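PDB 4LHE: thermostable monoacylglycerol lipase from Bacillus, which probably hydrolyses monoacylglycerols to glycerol and free fatty acids, using an alpha/beta hydrolase fold, and is seen here in its closed form. Local coordinates for residues Val192-His197 with Arg220-Tyr225; Val117-Ala122 with His226-Asp231; Arg37-Ala42 with Met236-Ser241; Leu149-Val154 with Leu230-Pro235. All blocks are in the same frame, centred on the assembly; numbering follows the deposited sequence.

Contact 1 of 4, residues Val192-His197 with Arg220-Tyr225; sequences VSDEDH and RLRNSY
Tyr225 turns one ring face to His197, whose CE1 stands 3.4 Å above the ring plane over its centre. The pair is T-shaped, with planes at 68° and centroids 4.5 Å apart; ND1 of the same imidazole is hydrogen-bonded to Asp148. Glu195 also lies against the tyrosine, its CB 3.8 Å from Tyr225 CD1. Tyr225 CG, anti to the carbonyl carbon (chi1 -63°), brings the ring to both. With an alanine here, the His197 edge would probably lose the face it rests on and a gap would open beside Glu195. Before these loops, strands 188-193 and 216-221 run parallel: Leu221 N donates to Val192 O at 2.8 Å, and Asp194 N to Leu221 O at 3.1 Å. Where the strands part, a water donates to Leu221 O and Ser224 O and accepts from Glu195 N. Asp194 OD2 takes Arg222 NE on the syn lone pair at 3.2 Å; the salt bridge to Arg220 is modelled too tightly to trust. Val192 CG1 lies 3.7 Å above the Arg220 guanidinium plane. The strands belong to a beta-alpha-beta unit of the alpha/beta hydrolase fold; the loop after strand 188-193 carries Asp196, bonded to His226 as expected for the acid of a Ser-His-Asp triad.

Contact 2 of 4, residues Val117-Ala122 with His226-Asp231; sequences VPINAA and HVATLD. With SO4 (sulfate ion), chain D.
Asn120 ND2 donates to the backbone O of His226 at 2.8 Å, the hydrogen bond that joins the two segments. The donor arrives well to the side of the carbonyl, at a C=O...N angle of 121°, while the acceptor lies close to the asparagine amide plane. With CG anti to its carbonyl carbon (chi1 -72°), Asn120 sends the amide past the imidazole in the opposite direction, the two planes only 19° apart. Its OD1 accepts from Ser193 N, and this second bond fixes which way round the amide sits. Thr229 turns its hydroxyl to Ser35 O. The His226 ring is held at both nitrogens: ND1 bonds to Asp196, and NE2 donates to sulfate O3 at 2.8 Å, the anion lying at the ring edge. That sulfate, probably from the crystallisation liquor, also bonds Ser97 OG and the backbone N of Phe29 and Thr30. Ser97 lies in a GxSxG sequence consistent with a nucleophile elbow, and with His226 and Asp196 it probably forms the catalytic triad of this alpha/beta hydrolase. Apolar contacts run alongside. At the end of strand 115-119, Ile119 CD1 lies 3.6 Å from Thr229 CG2, and Ile119 CG2 lies 4.2 Å from Ala228 CB.

Contact 3 of 4, residues Arg37-Ala42 with Met236-Ser241; sequences RPLAEA and MIIERS
Helices 37-45 and 234-247 pack with their short segments 10.2 Å apart at closest approach and their N-to-C directions 38° apart, Leu39 and Ile238 having the nearest CA atoms at 6.0 Å. Ile238 reaches across with both branches. Ile238 CG2, anti to the backbone N, meets Ala42 CB at 3.7 Å, and CG1, anti to the carbonyl carbon (chi1 -75°), lies 3.9 Å from Leu39 CG. The outer methyl, Ile238 CD1, continues to the Pro38 carbonyl, 3.8 Å from its O. The isoleucine thus meets one turn of the facing helix, its branches lying against Leu39, the Pro38 carbonyl and Ala42. Leu39 divides its methyls: CD1 stays by Ile238 CG1, while CD2 points to Ile237 CG2 at 4.1 Å. Replacing Ile238 by an alanine would probably open a gap beside Leu39 and Ala42, since both branches that touch them would be gone. Ser241 turns its OG back into its own helix and donates to Ile237 O at 2.6 Å, from the opposite face of that carbonyl to Ser241 N. Toward the sheet, Leu39 and Ile237 both touch Ile119, which seats the two helices on strand 115-119. Contact between the segments is purely van der Waals, so across them the packing rests on the fit of apolar side chains, without a directional bond.

Contact 4 of 4, residues Leu149-Val154 with Leu230-Pro235; sequences LKNPDV and LDYDQP
The Asp231 carboxylate is gripped by consecutive backbone amides of the facing loop: Lys150 N donates to OD2 and Asn151 N to OD1, each at 2.9 Å. Both bonds are nearly straight, the second at 176°, and both come in on the syn side, although out of the carboxylate plane. OD2 also accepts from Tyr225 N, so the side chain ties the 149-154 loop to its own loop. Leu149 CD2 rests 3.4 Å from Asp231 CG, apolar cover beside the charge, while Leu149 CD1 reaches Leu230 CD1 at 4.2 Å. Tyr232 lays its ring against Asn151. The amide stacks over one face with the planes 16° apart, and Asn151 CB makes a CH-pi contact 3.8 Å from the ring centroid. Asn151 CG stands anti to the backbone N (chi1 -172°), which carries the amide out over the ring; OD1 then accepts from Asp153 N to close an Asx turn. At the ring edge Lys150 CD approaches Tyr232 CD2 to 3.6 Å, and the ammonium beyond it goes on to bond Asn223 OD1. Val154 sets CG2 against the Leu230 carbonyl. The contact joins the loop between strands 141-143 and 161-163 to the turn leading into helix 234-247. With its negative charge shared among main-chain N-H groups, the buried Asp231 is likely to remain ionised without a lysine ammonium against it.

Overall arrangement
From the N terminus, helix 37-45 comes first, and its partner lies almost 200 residues on in helix 234-247: contact 3 closes the widest loop, within which the other three nest. Strand 115-119 is the next of these segments, met by the loop after strand 216-221 in contact 2. The loop at 149-154 comes next, and contacts 2 and 4 overlap at Leu230 and Asp231, so that their loops cross rather than nest. Innermost is contact 1, joining strands 188-193 and 216-221 within both loops. Asp196 to His226 links contacts 1 and 2, and Ile119 with Ile237 links contacts 2 and 3, tying sheet, probable triad and C-terminal helix together.

Contact 1 of 4, residues Val192-His197 with Arg220-Tyr225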
loop_
_atom_site.group_PDB
_atom_site.type_symbol
_atom_site.label_atom_id
_atom_site.label_comp_id
_atom_site.label_asym_id
_atom_site.label_seq_id
_atom_site.Cartn_x
_atom_site.Cartn_y
_atom_site.Cartn_z
ATOM N N VAL A 192 -7.576 3.915 9.169
ATOM C CA VAL A 192 -6.669 4.984 9.564
ATOM C C VAL A 192 -6.239 4.800 11.014
ATOM O O VAL A 192 -7.062 4.561 11.904
ATOM C CB VAL A 192 -7.287 6.380 9.337
ATOM C CG1 VAL A 192 -8.611 6.517 10.091
ATOM C CG2 VAL A 192 -6.300 7.466 9.749
ATOM N N SER A 193 -4.933 4.855 11.233
ATOM C CA SER A 193 -4.395 4.731 12.570
ATOM C C SER A 193 -4.439 6.110 13.213
ATOM O O SER A 193 -3.876 7.065 12.654
ATOM C CB SER A 193 -2.959 4.195 12.521
ATOM O OG SER A 193 -2.937 2.832 12.116
ATOM N N ASP A 194 -5.130 6.214 14.350
ATOM C CA ASP A 194 -5.206 7.466 15.113
ATOM C C ASP A 194 -3.813 8.020 15.323
ATOM O O ASP A 194 -3.562 9.208 15.117
ATOM C CB ASP A 194 -5.831 7.246 16.496
ATOM C CG ASP A 194 -7.317 6.990 16.440
ATOM O OD1 ASP A 194 -7.948 7.388 15.445
ATOM O OD2 ASP A 194 -7.858 6.391 17.398
ATOM N N GLU A 195 -2.907 7.136 15.725
ATOM C CA GLU A 195 -1.551 7.540 16.050
ATOM C C GLU A 195 -0.532 7.234 14.947
ATOM O O GLU A 195 0.602 6.853 15.239
ATOM C CB GLU A 195 -1.125 6.921 17.388
ATOM C CG GLU A 195 -2.014 7.335 18.575
ATOM C CD GLU A 195 -1.480 6.857 19.929
ATOM O OE1 GLU A 195 -0.392 7.321 20.342
ATOM O OE2 GLU A 195 -2.151 6.021 20.579
ATOM N N ASP A 196 -0.936 7.400 13.689
ATOM C CA ASP A 196 0.015 7.393 12.583
ATOM C C ASP A 196 0.903 8.629 12.731
ATOM O O ASP A 196 0.381 9.743 12.792
ATOM C CB ASP A 196 -0.729 7.453 11.241
ATOM C CG ASP A 196 0.155 7.082 10.054
ATOM O OD1 ASP A 196 1.299 7.577 9.982
ATOM O OD2 ASP A 196 -0.295 6.287 9.184
ATOM N N HIS A 197 2.227 8.424 12.800
ATOM C CA HIS A 197 3.206 9.516 12.897
ATOM C C HIS A 197 3.949 9.726 11.575
ATOM O O HIS A 197 4.957 10.439 11.537
ATOM C CB HIS A 197 4.250 9.251 13.996
ATOM C CG HIS A 197 3.680 8.759 15.296
ATOM N ND1 HIS A 197 3.872 7.465 15.747
ATOM C CD2 HIS A 197 2.954 9.387 16.248
ATOM C CE1 HIS A 197 3.268 7.318 16.916
ATOM N NE2 HIS A 197 2.703 8.467 17.244
ATOM N N ARG A 220 -11.446 3.595 12.229
ATOM C CA ARG A 220 -10.336 4.052 13.068
ATOM C C ARG A 220 -9.645 2.895 13.797
ATOM O O ARG A 220 -10.302 2.015 14.365
ATOM C CB ARG A 220 -10.814 5.108 14.073
ATOM C CG ARG A 220 -11.384 6.371 13.421
ATOM C CD ARG A 220 -10.920 7.623 14.158
ATOM N NE ARG A 220 -10.486 8.671 13.228
ATOM C CZ ARG A 220 -9.213 8.938 12.908
ATOM N NH1 ARG A 220 -8.214 8.241 13.446
ATOM N NH2 ARG A 220 -8.937 9.918 12.045
ATOM N N LEU A 221 -8.315 2.891 13.735
ATOM C CA LEU A 221 -7.498 1.882 14.384
ATOM C C LEU A 221 -6.859 2.519 15.609
ATOM O O LEU A 221 -6.015 3.416 15.486
ATOM C CB LEU A 221 -6.424 1.368 13.423
ATOM C CG LEU A 221 -6.948 0.713 12.137
ATOM C CD1 LEU A 221 -5.809 0.306 11.187
ATOM C CD2 LEU A 221 -7.825 -0.503 12.483
ATOM N N ARG A 222 -7.247 2.040 16.788
ATOM C CA ARG A 222 -6.916 2.736 18.035
ATOM C C ARG A 222 -5.638 2.284 18.735
ATOM O O ARG A 222 -5.106 3.017 19.580
ATOM C CB ARG A 222 -8.100 2.666 19.005
ATOM C CG ARG A 222 -8.854 3.978 19.130
ATOM C CD ARG A 222 -10.318 3.917 18.681
ATOM N NE ARG A 222 -10.760 5.269 18.332
ATOM C CZ ARG A 222 -12.020 5.649 18.155
ATOM N NH1 ARG A 222 -13.014 4.780 18.293
ATOM N NH2 ARG A 222 -12.279 6.909 17.831
ATOM N N ASN A 223 -5.143 1.096 18.391
ATOM C CA ASN A 223 -3.958 0.550 19.059
ATOM C C ASN A 223 -2.780 0.324 18.100
ATOM O O ASN A 223 -1.975 -0.579 18.305
ATOM C CB ASN A 223 -4.313 -0.764 19.770
ATOM C CG ASN A 223 -3.357 -1.099 20.919
ATOM O OD1 ASN A 223 -2.586 -0.247 21.384
ATOM N ND2 ASN A 223 -3.406 -2.350 21.377
ATOM N N SER A 224 -2.678 1.142 17.058
ATOM C CA SER A 224 -1.643 0.937 16.052
ATOM C C SER A 224 -1.025 2.235 15.609
ATOM O O SER A 224 -1.700 3.255 15.531
ATOM C CB SER A 224 -2.226 0.252 14.812
ATOM O OG SER A 224 -2.659 -1.053 15.109
ATOM N N TYR A 225 0.255 2.188 15.273
ATOM C CA TYR A 225 0.872 3.316 14.599
ATOM C C TYR A 225 0.887 3.014 13.100
ATOM O O TYR A 225 0.241 2.064 12.638
ATOM C CB TYR A 225 2.334 3.484 15.009
ATOM C CG TYR A 225 2.560 3.789 16.472
ATOM C CD1 TYR A 225 1.534 4.275 17.277
ATOM C CD2 TYR A 225 3.813 3.587 17.047
ATOM C CE1 TYR A 225 1.757 4.545 18.624
ATOM C CE2 TYR A 225 4.044 3.853 18.383
ATOM C CZ TYR A 225 3.017 4.334 19.164
ATOM O OH TYR A 225 3.261 4.595 20.494
HETATM O O HOH W 1 -3.948 4.305 16.866
#

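Contact 2 of 4, residues Val117-Ala122 with His226-Asp231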
loop_
_atom_site.group_PDB
_atom_site.type_symbol
_atom_site.label_atom_id
_atom_site.label_comp_id
_atom_site.label_asym_id
_atom_site.label_seq_id
_atom_site.Cartn_x
_atom_site.Cartn_y
_atom_site.Cartn_z
ATOM N N VAL A 117 -9.505 -1.393 -0.224
ATOM C CA VAL A 117 -9.242 -1.256 1.208
ATOM C C VAL A 117 -7.878 -0.581 1.469
ATOM O O VAL A 117 -6.870 -1.241 1.781
ATOM C CB VAL A 117 -9.357 -2.626 1.957
ATOM C CG1 VAL A 117 -9.271 -2.410 3.460
ATOM C CG2 VAL A 117 -10.692 -3.288 1.639
ATOM N N PRO A 118 -7.827 0.749 1.307
ATOM C CA PRO A 118 -6.572 1.459 1.591
ATOM C C PRO A 118 -6.336 1.568 3.098
ATOM O O PRO A 118 -7.288 1.783 3.844
ATOM C CB PRO A 118 -6.815 2.849 0.984
ATOM C CG PRO A 118 -8.325 3.007 0.962
ATOM C CD PRO A 118 -8.878 1.631 0.752
ATOM N N ILE A 119 -5.097 1.397 3.544
ATOM C CA ILE A 119 -4.792 1.456 4.976
ATOM C C ILE A 119 -3.718 2.510 5.174
ATOM O O ILE A 119 -2.620 2.362 4.637
ATOM C CB ILE A 119 -4.212 0.113 5.465
ATOM C CG1 ILE A 119 -5.148 -1.049 5.107
ATOM C CG2 ILE A 119 -3.895 0.160 6.950
ATOM C CD1 ILE A 119 -4.599 -2.426 5.496
ATOM N N ASN A 120 -4.012 3.556 5.944
ATOM C CA ASN A 120 -3.078 4.676 6.103
ATOM C C ASN A 120 -2.505 5.196 4.776
ATOM O O ASN A 120 -1.329 5.571 4.695
ATOM C CB ASN A 120 -1.947 4.314 7.073
ATOM C CG ASN A 120 -2.413 4.254 8.516
ATOM O OD1 ASN A 120 -3.383 4.915 8.900
ATOM N ND2 ASN A 120 -1.726 3.458 9.325
ATOM N N ALA A 121 -3.348 5.204 3.744
ATOM C CA ALA A 121 -2.963 5.632 2.400
ATOM C C ALA A 121 -2.502 7.082 2.392
ATOM O O ALA A 121 -3.075 7.935 3.084
ATOM C CB ALA A 121 -4.112 5.437 1.428
ATOM N N ALA A 122 -1.459 7.338 1.606
ATOM C CA ALA A 122 -0.830 8.654 1.507
ATOM C C ALA A 122 -1.287 9.386 0.248
ATOM O O ALA A 122 -1.116 8.878 -0.866
ATOM C CB ALA A 122 0.684 8.494 1.498
ATOM N N HIS A 226 1.629 3.818 12.351
ATOM C CA HIS A 226 1.603 3.750 10.889
ATOM C C HIS A 226 1.547 2.374 10.233
ATOM O O HIS A 226 0.709 2.136 9.357
ATOM C CB HIS A 226 2.792 4.497 10.307
ATOM C CG HIS A 226 2.763 4.595 8.815
ATOM N ND1 HIS A 226 1.676 5.091 8.128
ATOM C CD2 HIS A 226 3.688 4.276 7.876
ATOM C CE1 HIS A 226 1.933 5.080 6.831
ATOM N NE2 HIS A 226 3.147 4.589 6.651
ATOM N N VAL A 227 2.460 1.494 10.626
ATOM C CA VAL A 227 2.579 0.174 9.992
ATOM C C VAL A 227 1.527 -0.769 10.568
ATOM O O VAL A 227 1.856 -1.777 11.190
ATOM C CB VAL A 227 3.960 -0.429 10.220
ATOM C CG1 VAL A 227 4.171 -1.669 9.315
ATOM C CG2 VAL A 227 5.021 0.611 9.922
ATOM N N ALA A 228 0.260 -0.421 10.355
ATOM C CA ALA A 228 -0.874 -1.045 11.050
ATOM C C ALA A 228 -1.063 -2.543 10.725
ATOM O O ALA A 228 -1.593 -3.299 11.533
ATOM C CB ALA A 228 -2.154 -0.249 10.737
ATOM N N THR A 229 -0.612 -2.959 9.541
ATOM C CA THR A 229 -0.791 -4.335 9.068
ATOM C C THR A 229 0.051 -5.318 9.874
ATOM O O THR A 229 -0.204 -6.528 9.875
ATOM C CB THR A 229 -0.410 -4.449 7.586
ATOM O OG1 THR A 229 0.913 -3.918 7.398
ATOM C CG2 THR A 229 -1.391 -3.664 6.708
ATOM N N LEU A 230 1.071 -4.797 10.548
ATOM C CA LEU A 230 1.921 -5.625 11.387
ATOM C C LEU A 230 1.693 -5.318 12.868
ATOM O O LEU A 230 2.271 -5.983 13.741
ATOM C CB LEU A 230 3.389 -5.363 11.067
ATOM C CG LEU A 230 3.950 -5.722 9.694
ATOM C CD1 LEU A 230 5.421 -5.329 9.638
ATOM C CD2 LEU A 230 3.802 -7.178 9.441
ATOM N N ASP A 231 0.870 -4.308 13.151
ATOM C CA ASP A 231 0.713 -3.798 14.521
ATOM C C ASP A 231 -0.407 -4.516 15.281
ATOM O O ASP A 231 -0.969 -5.508 14.793
ATOM C CB ASP A 231 0.455 -2.285 14.490
ATOM C CG ASP A 231 1.208 -1.534 15.571
ATOM O OD1 ASP A 231 1.612 -2.159 16.584
ATOM O OD2 ASP A 231 1.428 -0.312 15.394
HETATM S S SO4 D . 5.365 3.396 3.812
HETATM O O1 SO4 D . 6.782 3.195 3.519
HETATM O O2 SO4 D . 4.800 2.163 4.399
HETATM O O3 SO4 D . 5.227 4.481 4.784
HETATM O O4 SO4 D . 4.704 3.778 2.562
#

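Contact 3 of 4, residues Arg37-Ala42 with Met236-Ser241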
loop_
_atom_site.group_PDB
_atom_site.type_symbol
_atom_site.label_atom_id
_atom_site.label_comp_id
_atom_site.label_asym_id
_atom_site.label_seq_id
_atom_site.Cartn_x
_atom_site.Cartn_y
_atom_site.Cartn_z
ATOM N N ARG A 37 2.141 -9.706 4.222
ATOM C CA ARG A 37 1.991 -11.164 4.232
ATOM C C ARG A 37 0.973 -11.749 5.234
ATOM O O ARG A 37 0.312 -12.748 4.923
ATOM C CB ARG A 37 3.365 -11.847 4.411
ATOM C CG ARG A 37 3.305 -13.380 4.310
ATOM C CD ARG A 37 4.685 -14.031 4.419
ATOM N NE ARG A 37 5.683 -13.245 3.711
ATOM C CZ ARG A 37 6.041 -13.424 2.443
ATOM N NH1 ARG A 37 5.495 -14.398 1.728
ATOM N NH2 ARG A 37 6.956 -12.613 1.896
ATOM N N PRO A 38 0.848 -11.160 6.437
ATOM C CA PRO A 38 -0.138 -11.822 7.306
ATOM C C PRO A 38 -1.560 -11.649 6.795
ATOM O O PRO A 38 -2.383 -12.548 6.973
ATOM C CB PRO A 38 0.031 -11.107 8.647
ATOM C CG PRO A 38 1.456 -10.696 8.655
ATOM C CD PRO A 38 1.768 -10.310 7.208
ATOM N N LEU A 39 -1.850 -10.509 6.175
ATOM C CA LEU A 39 -3.135 -10.325 5.517
ATOM C C LEU A 39 -3.303 -11.319 4.368
ATOM O O LEU A 39 -4.321 -12.014 4.280
ATOM C CB LEU A 39 -3.278 -8.879 4.986
ATOM C CG LEU A 39 -3.743 -7.805 5.962
ATOM C CD1 LEU A 39 -2.814 -7.678 7.134
ATOM C CD2 LEU A 39 -3.856 -6.450 5.244
ATOM N N ALA A 40 -2.305 -11.379 3.484
ATOM C CA ALA A 40 -2.376 -12.241 2.306
ATOM C C ALA A 40 -2.633 -13.704 2.689
ATOM O O ALA A 40 -3.483 -14.383 2.080
ATOM C CB ALA A 40 -1.096 -12.122 1.515
ATOM N N GLU A 41 -1.908 -14.180 3.699
ATOM C CA GLU A 41 -2.071 -15.547 4.181
ATOM C C GLU A 41 -3.454 -15.819 4.769
ATOM O O GLU A 41 -4.073 -16.839 4.444
ATOM C CB GLU A 41 -0.940 -15.944 5.149
ATOM C CG GLU A 41 0.434 -16.051 4.451
ATOM C CD GLU A 41 1.577 -16.407 5.399
ATOM O OE1 GLU A 41 1.312 -16.712 6.582
ATOM O OE2 GLU A 41 2.751 -16.401 4.955
ATOM N N ALA A 42 -3.946 -14.913 5.615
ATOM C CA ALA A 42 -5.329 -14.991 6.113
ATOM C C ALA A 42 -6.420 -14.964 5.025
ATOM O O ALA A 42 -7.426 -15.676 5.150
ATOM C CB ALA A 42 -5.591 -13.917 7.149
ATOM N N MET A 236 -7.979 -7.095 13.636
ATOM C CA MET A 236 -9.124 -6.260 13.301
ATOM C C MET A 236 -9.137 -5.883 11.800
ATOM O O MET A 236 -10.174 -5.958 11.132
ATOM C CB MET A 236 -9.140 -5.016 14.199
ATOM C CG MET A 236 -10.169 -3.987 13.790
ATOM S SD MET A 236 -10.363 -2.608 14.938
ATOM C CE MET A 236 -11.885 -1.905 14.282
ATOM N N ILE A 237 -7.985 -5.510 11.263
ATOM C CA ILE A 237 -7.885 -5.250 9.824
ATOM C C ILE A 237 -8.275 -6.456 8.982
ATOM O O ILE A 237 -8.987 -6.326 7.981
ATOM C CB ILE A 237 -6.458 -4.825 9.427
ATOM C CG1 ILE A 237 -6.067 -3.531 10.150
ATOM C CG2 ILE A 237 -6.355 -4.642 7.904
ATOM C CD1 ILE A 237 -4.573 -3.135 9.928
ATOM N N ILE A 238 -7.797 -7.633 9.378
ATOM C CA ILE A 238 -8.090 -8.850 8.643
ATOM C C ILE A 238 -9.588 -9.206 8.698
ATOM O O ILE A 238 -10.195 -9.514 7.669
ATOM C CB ILE A 238 -7.206 -10.025 9.138
ATOM C CG1 ILE A 238 -5.764 -9.871 8.613
ATOM C CG2 ILE A 238 -7.801 -11.359 8.704
ATOM C CD1 ILE A 238 -4.702 -10.726 9.353
ATOM N N GLU A 239 -10.173 -9.149 9.888
ATOM C CA GLU A 239 -11.567 -9.549 10.107
ATOM C C GLU A 239 -12.558 -8.569 9.454
ATOM O O GLU A 239 -13.555 -8.987 8.852
ATOM C CB GLU A 239 -11.813 -9.707 11.627
ATOM C CG GLU A 239 -13.259 -9.878 12.077
ATOM C CD GLU A 239 -13.387 -10.053 13.604
ATOM O OE1 GLU A 239 -12.392 -9.800 14.336
ATOM O OE2 GLU A 239 -14.485 -10.453 14.066
ATOM N N ARG A 240 -12.272 -7.270 9.537
ATOM C CA ARG A 240 -13.125 -6.276 8.888
ATOM C C ARG A 240 -13.013 -6.313 7.363
ATOM O O ARG A 240 -13.990 -6.048 6.662
ATOM C CB ARG A 240 -12.825 -4.866 9.412
ATOM C CG ARG A 240 -13.336 -4.610 10.815
ATOM C CD ARG A 240 -14.840 -4.305 10.829
ATOM N NE ARG A 240 -15.120 -3.144 11.672
ATOM C CZ ARG A 240 -15.637 -2.009 11.220
ATOM N NH1 ARG A 240 -15.950 -1.893 9.933
ATOM N NH2 ARG A 240 -15.843 -0.995 12.048
ATOM N N SER A 241 -11.826 -6.628 6.848
ATOM C CA SER A 241 -11.650 -6.727 5.407
ATOM C C SER A 241 -12.400 -7.940 4.837
ATOM O O SER A 241 -13.037 -7.853 3.780
ATOM C CB SER A 241 -10.154 -6.784 5.047
ATOM O OG SER A 241 -9.473 -5.621 5.502
#

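Contact 4 of 4, residues Leu149-Val154 with Leu230-Pro235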
loop_
_atom_site.group_PDB
_atom_site.type_symbol
_atom_site.label_atom_id
_atom_site.label_comp_id
_atom_site.label_asym_id
_atom_site.label_seq_id
_atom_site.Cartn_x
_atom_site.Cartn_y
_atom_site.Cartn_z
ATOM N N LEU A 149 5.910 1.659 14.420
ATOM C CA LEU A 149 5.176 0.437 14.759
ATOM C C LEU A 149 5.132 0.331 16.270
ATOM O O LEU A 149 6.162 0.481 16.934
ATOM C CB LEU A 149 5.927 -0.774 14.208
ATOM C CG LEU A 149 5.222 -1.830 13.363
ATOM C CD1 LEU A 149 6.243 -2.896 12.925
ATOM C CD2 LEU A 149 4.086 -2.460 14.109
ATOM N N LYS A 150 3.961 0.071 16.833
ATOM C CA LYS A 150 3.851 0.044 18.285
ATOM C C LYS A 150 4.374 -1.270 18.875
ATOM O O LYS A 150 5.288 -1.264 19.709
ATOM C CB LYS A 150 2.406 0.297 18.714
ATOM C CG LYS A 150 2.266 0.694 20.161
ATOM C CD LYS A 150 0.911 0.300 20.693
ATOM C CE LYS A 150 0.051 1.507 21.014
ATOM N NZ LYS A 150 -0.876 1.189 22.147
ATOM N N ASN A 151 3.781 -2.382 18.442
ATOM C CA ASN A 151 4.207 -3.729 18.820
ATOM C C ASN A 151 5.696 -3.937 18.550
ATOM O O ASN A 151 6.134 -3.878 17.408
ATOM C CB ASN A 151 3.369 -4.736 18.026
ATOM C CG ASN A 151 3.570 -6.170 18.472
ATOM O OD1 ASN A 151 4.289 -6.458 19.436
ATOM N ND2 ASN A 151 2.927 -7.090 17.756
ATOM N N PRO A 152 6.484 -4.179 19.615
ATOM C CA PRO A 152 7.941 -4.272 19.514
ATOM C C PRO A 152 8.425 -5.662 19.124
ATOM O O PRO A 152 9.623 -5.830 18.880
ATOM C CB PRO A 152 8.394 -3.966 20.946
ATOM C CG PRO A 152 7.331 -4.574 21.773
ATOM C CD PRO A 152 6.031 -4.380 21.002
ATOM N N ASP A 153 7.527 -6.641 19.073
ATOM C CA ASP A 153 7.933 -8.015 18.748
ATOM C C ASP A 153 7.835 -8.344 17.256
ATOM O O ASP A 153 8.013 -9.499 16.855
ATOM C CB ASP A 153 7.109 -9.037 19.531
ATOM C CG ASP A 153 7.216 -8.844 21.033
ATOM O OD1 ASP A 153 8.267 -8.347 21.499
ATOM O OD2 ASP A 153 6.246 -9.190 21.739
ATOM N N VAL A 154 7.529 -7.339 16.441
ATOM C CA VAL A 154 7.524 -7.515 14.990
ATOM C C VAL A 154 8.402 -6.442 14.384
ATOM O O VAL A 154 8.833 -5.514 15.086
ATOM C CB VAL A 154 6.116 -7.403 14.421
ATOM C CG1 VAL A 154 5.325 -8.671 14.719
ATOM C CG2 VAL A 154 5.408 -6.178 15.020
ATOM N N LEU A 230 1.071 -4.797 10.548
ATOM C CA LEU A 230 1.921 -5.625 11.387
ATOM C C LEU A 230 1.693 -5.318 12.868
ATOM O O LEU A 230 2.271 -5.983 13.741
ATOM C CB LEU A 230 3.389 -5.363 11.067
ATOM C CG LEU A 230 3.950 -5.722 9.694
ATOM C CD1 LEU A 230 5.421 -5.329 9.638
ATOM C CD2 LEU A 230 3.802 -7.178 9.441
ATOM N N ASP A 231 0.870 -4.308 13.151
ATOM C CA ASP A 231 0.713 -3.798 14.521
ATOM C C ASP A 231 -0.407 -4.516 15.281
ATOM O O ASP A 231 -0.969 -5.508 14.793
ATOM C CB ASP A 231 0.455 -2.285 14.490
ATOM C CG ASP A 231 1.208 -1.534 15.571
ATOM O OD1 ASP A 231 1.612 -2.159 16.584
ATOM O OD2 ASP A 231 1.428 -0.312 15.394
ATOM N N TYR A 232 -0.745 -4.013 16.465
ATOM C CA TYR A 232 -1.747 -4.675 17.312
ATOM C C TYR A 232 -3.145 -4.777 16.684
ATOM O O TYR A 232 -3.907 -5.689 16.999
ATOM C CB TYR A 232 -1.834 -3.995 18.689
ATOM C CG TYR A 232 -0.626 -4.202 19.576
ATOM C CD1 TYR A 232 -0.253 -5.478 20.002
ATOM C CD2 TYR A 232 0.128 -3.119 20.014
ATOM C CE1 TYR A 232 0.849 -5.662 20.823
ATOM C CE2 TYR A 232 1.228 -3.295 20.821
ATOM C CZ TYR A 232 1.581 -4.564 21.227
ATOM O OH TYR A 232 2.678 -4.724 22.048
ATOM N N ASP A 233 -3.483 -3.856 15.791
ATOM C CA ASP A 233 -4.790 -3.915 15.154
ATOM C C ASP A 233 -4.830 -4.844 13.932
ATOM O O ASP A 233 -5.828 -4.861 13.222
ATOM C CB ASP A 233 -5.303 -2.515 14.793
ATOM C CG ASP A 233 -5.662 -1.685 16.027
ATOM O OD1 ASP A 233 -6.455 -2.173 16.858
ATOM O OD2 ASP A 233 -5.146 -0.553 16.164
ATOM N N GLN A 234 -3.759 -5.609 13.700
ATOM C CA GLN A 234 -3.733 -6.593 12.596
ATOM C C GLN A 234 -4.973 -7.511 12.497
ATOM O O GLN A 234 -5.577 -7.604 11.436
ATOM C CB GLN A 234 -2.446 -7.432 12.630
ATOM C CG GLN A 234 -2.313 -8.420 11.483
ATOM C CD GLN A 234 -1.180 -9.393 11.701
ATOM O OE1 GLN A 234 -1.359 -10.444 12.319
ATOM N NE2 GLN A 234 0.003 -9.055 11.188
ATOM N N PRO A 235 -5.370 -8.180 13.594
ATOM C CA PRO A 235 -6.537 -9.065 13.452
ATOM C C PRO A 235 -7.827 -8.304 13.104
ATOM O O PRO A 235 -8.667 -8.811 12.346
ATOM C CB PRO A 235 -6.659 -9.709 14.840
ATOM C CG PRO A 235 -5.314 -9.500 15.494
ATOM C CD PRO A 235 -4.826 -8.201 14.968
#